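Ubiquitin-conjugating enzyme E2, putative (PDB 4DS2) is a putative ubiquitin-conjugating enzyme (E2) that probably carries activated ubiquitin as a thioester and hands it on to target proteins. Local coordinates at residues I14-L19 / D79-E84; P93-L98 / A159-R164; V110-T115 / R138-V143; L128-V131 / K136-R139. All blocks are in the same frame, centred on the assembly; numbering follows the deposited sequence.

Contact 1 is the buried one, contact 4 is partly buried, and contacts 2 and 3 lie at the surface. Contacts 3 and 4 share Arg138 and Arg139 and tie the loop before helix 145-153 to helices 108-111 and 120-132; the salt bridge from Arg130 to Asp141 joins them. Contact 2 touches both, through Leu98 and the bond between Pro97 and Val143, whereas contact 1 lies on the far side of the chain's centre from contacts 2 and 4 and reaches contact 3 through Trp114. The chemistry differs: in the buried contact 1 a carboxylate takes a tyrosine hydroxyl, at the surface arginine meets tyrosine in contact 2 and two acids face each other in contact 3, and in the partly buried contact 4 two guanidinium groups stack.

Contact 1 of 4, residues I14-L19 / D79-E84; sequences IKDLKL and DDYPHE
The flat ring of Tyr81 has the carboxylate of Asp16 at its edge, with OD2 near the ring plane beside the hydroxyl, while CB of Pro82, the next residue, sits 4.0 Å above the centre of one face. Elsewhere the ring meets Phe77 edge-to-face. Ring and carboxylate are turned almost at right angles, their planes 86° apart, and the approach is made by OD2. Tyr81 OH donates to Asp16 OD2 in a hydrogen bond modelled at 2.4 Å, a length too short to be taken literally at this resolution. Behind the hydroxyl, Tyr81 CZ lies 3.4 Å from the same Asp16 OD2. The tyrosine reaches the helix because CG stands opposite the backbone N (chi1 -171°), which sends the ring out from the loop toward helix 11-27. Asp16 OD2 is gripped by more than the phenol: Arg12, one turn earlier on the same helix, makes a salt bridge to it, and the backbone N of Ala120, at the start of helix 120-132, donates a hydrogen bond. These partners satisfy a buried oxygen and would be expected to favour the ionised form of the acid. The loop is held in addition by Asn10, which donates to Tyr81 O, and by Trp114, whose NE1 donates to Pro82 O. The peptide bond between Tyr81 and Pro82 is cis. This cis Tyr-Pro unit opens the Tyr-Pro-x-x-Pro-Pro motif of the E2 fold, placed here between strands 70-76 and 87-90 and packed against the N-terminal helix.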
# COMPACT_ATOMS: atom_id res chain seq x y z
N ILE A 14 -12.01 12.24 7.64
CA ILE A 14 -13.35 12.16 7.04
C ILE A 14 -13.32 12.77 5.62
O ILE A 14 -13.76 12.11 4.65
CB ILE A 14 -14.38 12.88 7.94
CG1 ILE A 14 -14.60 12.10 9.25
CG2 ILE A 14 -15.70 13.08 7.22
CD1 ILE A 14 -15.06 12.90 10.45
N LYS A 15 -12.75 13.98 5.49
CA LYS A 15 -12.59 14.63 4.17
C LYS A 15 -11.80 13.73 3.18
O LYS A 15 -12.23 13.55 2.03
CB LYS A 15 -11.92 16.00 4.30
CG LYS A 15 -11.85 16.82 2.99
CD LYS A 15 -10.42 17.31 2.66
CE LYS A 15 -10.39 18.33 1.50
NZ LYS A 15 -9.06 18.93 1.14
N ASP A 16 -10.69 13.14 3.64
CA ASP A 16 -9.92 12.19 2.80
C ASP A 16 -10.57 10.85 2.50
O ASP A 16 -10.29 10.28 1.45
CB ASP A 16 -8.54 11.89 3.38
CG ASP A 16 -7.62 13.09 3.32
OD1 ASP A 16 -8.06 14.21 2.96
OD2 ASP A 16 -6.43 12.92 3.65
N LEU A 17 -11.44 10.35 3.39
CA LEU A 17 -12.20 9.12 3.11
C LEU A 17 -13.24 9.42 2.02
O LEU A 17 -13.32 8.70 1.03
CB LEU A 17 -12.85 8.57 4.38
CG LEU A 17 -13.67 7.28 4.21
CD1 LEU A 17 -12.98 6.24 3.32
CD2 LEU A 17 -14.01 6.75 5.59
N LYS A 18 -14.02 10.49 2.20
CA LYS A 18 -14.97 10.95 1.18
C LYS A 18 -14.29 11.10 -0.18
O LYS A 18 -14.89 10.80 -1.22
CB LYS A 18 -15.60 12.29 1.58
CG LYS A 18 -16.43 12.23 2.84
CD LYS A 18 -17.03 13.59 3.22
CE LYS A 18 -17.82 13.57 4.54
NZ LYS A 18 -19.21 14.16 4.46
N LEU A 19 -13.05 11.57 -0.17
CA LEU A 19 -12.31 11.81 -1.44
C LEU A 19 -11.87 10.48 -2.06
O LEU A 19 -11.98 10.32 -3.27
CB LEU A 19 -11.11 12.76 -1.27
CG LEU A 19 -11.41 14.25 -1.61
CD1 LEU A 19 -10.27 15.18 -1.20
CD2 LEU A 19 -11.71 14.49 -3.09
N ASP A 79 -4.61 10.24 16.03
CA ASP A 79 -5.34 11.44 16.41
C ASP A 79 -4.67 12.67 15.86
O ASP A 79 -5.31 13.71 15.78
CB ASP A 79 -5.45 11.58 17.93
CG ASP A 79 -6.10 10.39 18.56
OD1 ASP A 79 -5.39 9.36 18.75
OD2 ASP A 79 -7.33 10.46 18.85
N ASP A 80 -3.40 12.55 15.48
CA ASP A 80 -2.63 13.68 14.95
C ASP A 80 -2.61 13.85 13.40
O ASP A 80 -1.99 14.79 12.88
CB ASP A 80 -1.21 13.58 15.51
CG ASP A 80 -0.53 14.92 15.62
OD1 ASP A 80 -1.24 15.93 15.52
OD2 ASP A 80 0.71 14.96 15.81
N TYR A 81 -3.29 13.00 12.65
CA TYR A 81 -3.44 13.24 11.22
C TYR A 81 -4.04 14.64 11.01
O TYR A 81 -5.03 14.98 11.66
CB TYR A 81 -4.32 12.15 10.59
CG TYR A 81 -4.38 12.17 9.09
CD1 TYR A 81 -3.41 11.56 8.35
CD2 TYR A 81 -5.41 12.84 8.43
CE1 TYR A 81 -3.46 11.60 6.97
CE2 TYR A 81 -5.47 12.89 7.05
CZ TYR A 81 -4.49 12.26 6.32
OH TYR A 81 -4.50 12.26 4.93
N PRO A 82 -3.49 15.44 10.05
CA PRO A 82 -2.53 15.11 8.96
C PRO A 82 -1.04 15.33 9.25
O PRO A 82 -0.21 15.01 8.41
CB PRO A 82 -2.97 16.08 7.85
CG PRO A 82 -3.50 17.28 8.58
CD PRO A 82 -3.89 16.86 9.98
N HIS A 83 -0.71 15.86 10.41
CA HIS A 83 0.69 16.03 10.83
C HIS A 83 1.51 14.80 10.66
O HIS A 83 2.55 14.87 10.02
CB HIS A 83 0.74 16.56 12.25
CG HIS A 83 -0.16 17.76 12.45
ND1 HIS A 83 0.15 18.97 11.94
CD2 HIS A 83 -1.42 17.90 13.04
CE1 HIS A 83 -0.83 19.86 12.24
NE2 HIS A 83 -1.79 19.21 12.92
N GLU A 84 1.03 13.63 11.11
CA GLU A 84 1.66 12.35 10.68
C GLU A 84 0.73 11.53 9.82
O GLU A 84 -0.44 11.39 10.16
CB GLU A 84 2.11 11.41 11.82
CG GLU A 84 3.16 12.01 12.71
CD GLU A 84 2.51 12.98 13.66
OE1 GLU A 84 1.49 12.52 14.20
OE2 GLU A 84 2.97 14.17 13.82

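Contact 2 of 4, residues P93-L98 / A159-R164; sequences PVYSPL and AARVRR
Arg161 NH1 donates a hydrogen bond to Tyr95 OH at 3.0 Å, with an N-H...O angle of 143° and the hydroxyl close to the guanidinium plane. The contact belongs to the C-terminal helical part of the E2 fold, where helix 155-162 comes back against the long loop that follows strand 87-90. Tyr95 is met by the arginine in two ways at once. While the head group takes the hydroxyl, the aliphatic chain runs over the ring: CD stands 3.7 Å from the centroid of Tyr95, off-centre over one face, and forms a CH-pi contact. A bend at chi3 (-70°) makes this possible, turning the chain after CD so that the guanidinium reaches the oxygen. Ring and guanidinium planes end up 73° apart, so the two groups are not stacked. Arg161 also makes a cation-pi interaction with Tyr150 of helix 145-153, and Tyr95 packs on Ala147 and Tyr150 of that helix, so the Tyr95 side chain meets both helix 155-162 and helix 145-153. Within the loop, Ser96 OG accepts from the backbone N of Leu98 at 2.8 Å, an ST turn just past the tyrosine. Tyr95 O accepts from the hydroxyl of Tyr64, a residue that Val162 touches as well. Val162 approaches Tyr95 at the edge of the ring, its methyl CG2 lying 4.5 Å from CD2 of Tyr95 and 4.1 Å from the backbone O of Tyr95.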
# COMPACT_ATOMS: atom_id res chain seq x y z
N PRO A 93 -0.41 -11.83 2.92
CA PRO A 93 1.05 -11.93 2.79
C PRO A 93 1.50 -11.58 1.37
O PRO A 93 0.74 -11.78 0.41
CB PRO A 93 1.36 -13.39 3.12
CG PRO A 93 0.07 -14.11 2.89
CD PRO A 93 -1.01 -13.13 3.25
N VAL A 94 2.70 -11.01 1.30
CA VAL A 94 3.35 -10.51 0.08
C VAL A 94 4.86 -10.79 0.23
O VAL A 94 5.49 -10.35 1.22
CB VAL A 94 3.12 -8.98 -0.14
CG1 VAL A 94 3.74 -8.53 -1.47
CG2 VAL A 94 1.64 -8.64 -0.09
N TYR A 95 5.42 -11.58 -0.71
CA TYR A 95 6.86 -11.79 -0.71
C TYR A 95 7.48 -10.54 -1.36
O TYR A 95 7.15 -10.18 -2.48
CB TYR A 95 7.26 -13.09 -1.41
CG TYR A 95 8.74 -13.43 -1.31
CD1 TYR A 95 9.28 -13.88 -0.11
CD2 TYR A 95 9.60 -13.26 -2.41
CE1 TYR A 95 10.64 -14.17 -0.01
CE2 TYR A 95 10.97 -13.56 -2.32
CZ TYR A 95 11.49 -14.01 -1.11
OH TYR A 95 12.84 -14.31 -0.97
N SER A 96 8.35 -9.86 -0.61
CA SER A 96 8.91 -8.59 -1.04
C SER A 96 10.05 -8.17 -0.13
O SER A 96 10.03 -8.48 1.08
CB SER A 96 7.82 -7.51 -0.99
OG SER A 96 8.39 -6.21 -0.96
N PRO A 97 11.04 -7.43 -0.70
CA PRO A 97 12.06 -6.77 0.13
C PRO A 97 11.50 -5.64 1.02
O PRO A 97 12.14 -5.26 2.01
CB PRO A 97 13.00 -6.15 -0.92
CG PRO A 97 12.52 -6.60 -2.28
CD PRO A 97 11.13 -7.04 -2.12
N LEU A 98 10.34 -5.10 0.64
CA LEU A 98 9.80 -3.89 1.30
C LEU A 98 8.72 -4.22 2.40
O LEU A 98 8.35 -3.38 3.24
CB LEU A 98 9.32 -2.87 0.21
CG LEU A 98 10.33 -2.33 -0.85
CD1 LEU A 98 9.58 -1.73 -2.04
CD2 LEU A 98 11.29 -1.29 -0.29
N ALA A 159 10.70 -14.02 -9.24
CA ALA A 159 9.39 -13.95 -9.93
C ALA A 159 8.53 -15.20 -9.69
O ALA A 159 7.37 -15.08 -9.27
CB ALA A 159 9.59 -13.75 -11.43
N ALA A 160 9.09 -16.38 -9.97
CA ALA A 160 8.37 -17.67 -9.79
C ALA A 160 7.89 -17.83 -8.36
O ALA A 160 6.84 -18.41 -8.10
CB ALA A 160 9.26 -18.85 -10.17
N ARG A 161 8.69 -17.31 -7.44
CA ARG A 161 8.39 -17.33 -6.01
C ARG A 161 7.25 -16.38 -5.61
O ARG A 161 6.48 -16.70 -4.69
CB ARG A 161 9.68 -17.05 -5.22
CG ARG A 161 9.51 -17.01 -3.73
CD ARG A 161 10.88 -16.82 -3.06
NE ARG A 161 11.75 -18.00 -3.15
CZ ARG A 161 12.87 -18.16 -2.43
NH1 ARG A 161 13.26 -17.20 -1.58
NH2 ARG A 161 13.60 -19.25 -2.54
N VAL A 162 7.12 -15.23 -6.27
CA VAL A 162 6.02 -14.31 -6.00
C VAL A 162 4.69 -14.97 -6.40
O VAL A 162 3.68 -14.85 -5.66
CB VAL A 162 6.17 -12.93 -6.71
CG1 VAL A 162 4.86 -12.14 -6.68
CG2 VAL A 162 7.30 -12.14 -6.09
N ARG A 163 4.68 -15.67 -7.53
CA ARG A 163 3.47 -16.40 -7.96
C ARG A 163 3.12 -17.59 -7.09
O ARG A 163 2.00 -18.07 -7.17
CB ARG A 163 3.58 -16.87 -9.41
CG ARG A 163 3.51 -15.72 -10.38
CD ARG A 163 3.99 -16.09 -11.76
NE ARG A 163 4.06 -14.86 -12.56
CZ ARG A 163 5.16 -14.32 -13.09
NH1 ARG A 163 6.36 -14.90 -12.99
NH2 ARG A 163 5.04 -13.17 -13.78
N ARG A 164 4.06 -18.06 -6.28
CA ARG A 164 3.75 -19.05 -5.26
C ARG A 164 3.05 -18.32 -4.10
O ARG A 164 1.83 -18.36 -4.04
CB ARG A 164 5.02 -19.84 -4.88
CG ARG A 164 5.63 -20.57 -6.08
CD ARG A 164 6.45 -21.81 -5.71
NE ARG A 164 7.83 -21.50 -5.29
CZ ARG A 164 8.92 -21.48 -6.07
NH1 ARG A 164 8.85 -21.73 -7.38
NH2 ARG A 164 10.11 -21.19 -5.54

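Contact 3 of 4, residues V110-T115 / R138-V143; sequences VNDFWT and RRDDDV
Asp112 and Asp140 point at each other from opposite directions, their carboxylates twisted 59° apart, and meet through one oxygen each, Asp112 OD2 lying 2.7 Å from Asp140 OD2; at this resolution the exact spacing is uncertain. Asp140 reaches across with CG between its backbone N and carbonyl carbon (chi1 62°), and its side chain also touches Arg108 of helix 108-111. Beside the acids, Phe113 and Arg139 approach obliquely and loosely, with CZ of Phe113 4.5 Å from NH1 of Arg139. The phenyl ring is closed on one face by its own neighbour, CB of Asp112 standing 3.7 Å above the centre of the Phe113 ring. All this lies at the surface, joining the turn that follows helix 108-111 to the loop that leads into helix 145-153. Further in, Val110 and Trp114 pack on helix 120-132, both touching Val123 there, while on the other segment a salt bridge runs from Asp142 to Arg148 of helix 145-153.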
# COMPACT_ATOMS: atom_id res chain seq x y z
N VAL A 110 6.96 6.24 3.47
CA VAL A 110 5.96 7.30 3.40
C VAL A 110 6.47 8.59 4.02
O VAL A 110 6.15 9.66 3.54
CB VAL A 110 4.64 6.86 4.11
CG1 VAL A 110 3.77 8.08 4.43
CG2 VAL A 110 3.87 5.86 3.27
N ASN A 111 7.24 8.47 5.09
CA ASN A 111 7.57 9.62 5.96
C ASN A 111 8.62 10.55 5.42
O ASN A 111 8.61 11.74 5.75
CB ASN A 111 8.01 9.14 7.34
CG ASN A 111 6.88 8.54 8.14
OD1 ASN A 111 5.71 8.69 7.80
ND2 ASN A 111 7.22 7.84 9.19
N ASP A 112 9.50 10.04 4.58
CA ASP A 112 10.50 10.88 3.92
C ASP A 112 9.86 11.93 3.02
O ASP A 112 10.41 13.04 2.85
CB ASP A 112 11.49 10.04 3.10
CG ASP A 112 12.28 9.05 3.94
OD1 ASP A 112 12.04 8.94 5.15
OD2 ASP A 112 13.16 8.38 3.38
N PHE A 113 8.68 11.60 2.50
CA PHE A 113 8.01 12.38 1.43
C PHE A 113 6.70 13.05 1.88
O PHE A 113 5.98 13.64 1.07
CB PHE A 113 7.74 11.46 0.24
CG PHE A 113 8.86 10.53 -0.04
CD1 PHE A 113 10.08 11.00 -0.48
CD2 PHE A 113 8.73 9.17 0.16
CE1 PHE A 113 11.14 10.14 -0.72
CE2 PHE A 113 9.78 8.29 -0.08
CZ PHE A 113 10.99 8.78 -0.52
N TRP A 114 6.39 12.96 3.15
CA TRP A 114 5.09 13.44 3.64
C TRP A 114 5.13 14.92 3.87
O TRP A 114 6.10 15.44 4.39
CB TRP A 114 4.69 12.70 4.92
CG TRP A 114 3.37 13.15 5.47
CD1 TRP A 114 3.15 13.89 6.62
CD2 TRP A 114 2.04 12.95 4.89
NE1 TRP A 114 1.83 14.13 6.80
CE2 TRP A 114 1.10 13.61 5.79
CE3 TRP A 114 1.55 12.30 3.77
CZ2 TRP A 114 -0.26 13.61 5.57
CZ3 TRP A 114 0.17 12.31 3.54
CH2 TRP A 114 -0.71 12.95 4.42
N THR A 115 4.10 15.61 3.42
CA THR A 115 3.77 16.96 3.82
C THR A 115 2.28 16.94 4.16
O THR A 115 1.52 16.22 3.51
CB THR A 115 4.01 17.95 2.66
OG1 THR A 115 3.22 17.57 1.52
CG2 THR A 115 5.51 18.02 2.29
N ARG A 138 16.30 0.01 -5.00
CA ARG A 138 16.49 0.02 -3.57
C ARG A 138 16.65 1.44 -3.01
O ARG A 138 17.33 2.26 -3.61
CB ARG A 138 17.76 -0.76 -3.27
CG ARG A 138 18.03 -0.94 -1.79
CD ARG A 138 18.89 -2.16 -1.51
NE ARG A 138 18.97 -2.36 -0.07
CZ ARG A 138 19.75 -1.67 0.75
NH1 ARG A 138 20.57 -0.72 0.27
NH2 ARG A 138 19.73 -1.94 2.06
N ARG A 139 16.06 1.70 -1.83
CA ARG A 139 16.33 2.93 -1.06
C ARG A 139 16.66 2.66 0.42
O ARG A 139 17.55 1.89 0.73
CB ARG A 139 15.18 3.90 -1.15
CG ARG A 139 14.91 4.34 -2.55
CD ARG A 139 13.62 5.10 -2.62
NE ARG A 139 13.19 5.20 -3.99
CZ ARG A 139 11.94 5.38 -4.38
NH1 ARG A 139 10.95 5.48 -3.51
NH2 ARG A 139 11.69 5.49 -5.67
N ASP A 140 15.95 3.31 1.33
CA ASP A 140 16.24 3.24 2.76
C ASP A 140 15.07 2.58 3.46
O ASP A 140 14.98 2.64 4.67
CB ASP A 140 16.47 4.67 3.29
CG ASP A 140 15.24 5.56 3.13
OD1 ASP A 140 14.31 5.22 2.34
OD2 ASP A 140 15.18 6.60 3.81
N ASP A 141 14.19 1.94 2.67
CA ASP A 141 12.90 1.37 3.14
C ASP A 141 12.81 -0.16 2.98
O ASP A 141 11.73 -0.76 3.06
CB ASP A 141 11.71 2.07 2.45
CG ASP A 141 11.77 2.04 0.94
OD1 ASP A 141 12.79 1.57 0.38
OD2 ASP A 141 10.81 2.51 0.29
N ASP A 142 13.95 -0.80 2.78
CA ASP A 142 14.02 -2.25 2.80
C ASP A 142 13.82 -2.76 4.21
O ASP A 142 14.47 -2.25 5.13
CB ASP A 142 15.35 -2.74 2.25
CG ASP A 142 15.27 -3.11 0.75
OD1 ASP A 142 14.44 -2.54 -0.02
OD2 ASP A 142 16.05 -4.00 0.37
N VAL A 143 12.89 -3.73 4.36
CA VAL A 143 12.56 -4.37 5.65
C VAL A 143 12.86 -5.88 5.66
O VAL A 143 12.86 -6.48 6.71
CB VAL A 143 11.06 -4.20 6.07
CG1 VAL A 143 10.67 -2.75 6.07
CG2 VAL A 143 10.15 -5.00 5.15

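Contact 4 of 4, residues L128-V131 / K136-R139; sequences LDRV and KSRR
Arg130 NH1 donates to the backbone carbonyl of Ser137, with the O of Ser137 2.7 Å from NH1 and an N-H...O angle of 149°. The donor lies nearly in line with the C=O bond, though the oxygen is tilted somewhat from the guanidinium plane. A second, weak bond runs from Arg130 NH2 to the same Ser137 O at 3.1 Å, so one carbonyl faces both terminal nitrogens. NH2 also forms a salt bridge with OD1 of Asp141, and between them these oxygens fix the rotation of the head group. The arginine leaves helix 120-132 with its chain bent at chi2 (60°), which swings the guanidinium toward the loop. In the E2 fold this loop links the helix to the C-terminal pair of helices, and Arg130 fastens it a few residues after the helix ends. The chain of Arg139, extended from CG to NE, runs back over the bound group and lays its own guanidinium flat on that of Arg130, centres 4.0 Å apart and planes within 8° of parallel. Like charges thus come close, Arg130 NH1 lying 3.7 Å from Arg139 NE; the oxygens that hold Arg130 probably offset the repulsion. Arg139 is exposed, whereas Arg130 is buried, its side chain touching Leu98 and Met109.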
# COMPACT_ATOMS: atom_id res chain seq x y z
N LEU A 128 1.43 1.33 -2.93
CA LEU A 128 1.06 0.26 -3.87
C LEU A 128 2.02 0.23 -5.04
O LEU A 128 2.48 -0.83 -5.44
CB LEU A 128 -0.36 0.46 -4.37
CG LEU A 128 -1.47 0.34 -3.32
CD1 LEU A 128 -2.76 0.94 -3.87
CD2 LEU A 128 -1.64 -1.10 -2.88
N ASP A 129 2.32 1.41 -5.56
CA ASP A 129 3.25 1.56 -6.65
C ASP A 129 4.67 1.16 -6.26
O ASP A 129 5.42 0.51 -7.02
CB ASP A 129 3.24 3.01 -7.14
CG ASP A 129 4.41 3.31 -8.05
OD1 ASP A 129 4.52 2.66 -9.14
OD2 ASP A 129 5.23 4.18 -7.67
N ARG A 130 5.07 1.58 -5.09
CA ARG A 130 6.42 1.31 -4.61
C ARG A 130 6.65 -0.19 -4.49
O ARG A 130 7.67 -0.70 -4.92
CB ARG A 130 6.65 2.03 -3.28
CG ARG A 130 7.92 1.70 -2.58
CD ARG A 130 9.13 2.02 -3.40
NE ARG A 130 10.32 1.69 -2.63
CZ ARG A 130 11.55 1.62 -3.13
NH1 ARG A 130 11.76 1.85 -4.43
NH2 ARG A 130 12.57 1.33 -2.34
N VAL A 131 5.69 -0.88 -3.90
CA VAL A 131 5.85 -2.31 -3.61
C VAL A 131 5.59 -3.23 -4.82
O VAL A 131 6.36 -4.17 -5.08
CB VAL A 131 4.97 -2.67 -2.44
CG1 VAL A 131 4.96 -4.19 -2.21
CG2 VAL A 131 5.49 -1.92 -1.21
N LYS A 136 12.31 -2.91 -7.64
CA LYS A 136 13.70 -3.18 -8.11
C LYS A 136 14.72 -2.13 -7.69
O LYS A 136 15.88 -2.46 -7.52
CB LYS A 136 13.78 -3.34 -9.64
CG LYS A 136 13.13 -4.62 -10.18
CD LYS A 136 13.62 -4.99 -11.58
CE LYS A 136 12.66 -5.97 -12.29
NZ LYS A 136 11.42 -5.43 -12.94
N SER A 137 14.28 -0.87 -7.52
CA SER A 137 15.18 0.23 -7.11
C SER A 137 15.18 0.41 -5.58
O SER A 137 14.22 0.89 -4.95
CB SER A 137 14.86 1.52 -7.84
OG SER A 137 13.68 2.06 -7.31
N ARG A 138 16.30 0.01 -5.00
CA ARG A 138 16.49 0.02 -3.57
C ARG A 138 16.65 1.44 -3.01
O ARG A 138 17.33 2.26 -3.61
CB ARG A 138 17.76 -0.76 -3.27
CG ARG A 138 18.03 -0.94 -1.79
CD ARG A 138 18.89 -2.16 -1.51
NE ARG A 138 18.97 -2.36 -0.07
CZ ARG A 138 19.75 -1.67 0.75
NH1 ARG A 138 20.57 -0.72 0.27
NH2 ARG A 138 19.73 -1.94 2.06
N ARG A 139 16.06 1.70 -1.83
CA ARG A 139 16.33 2.93 -1.06
C ARG A 139 16.66 2.66 0.42
O ARG A 139 17.55 1.89 0.73
CB ARG A 139 15.18 3.90 -1.15
CG ARG A 139 14.91 4.34 -2.55
CD ARG A 139 13.62 5.10 -2.62
NE ARG A 139 13.19 5.20 -3.99
CZ ARG A 139 11.94 5.38 -4.38
NH1 ARG A 139 10.95 5.48 -3.51
NH2 ARG A 139 11.69 5.49 -5.67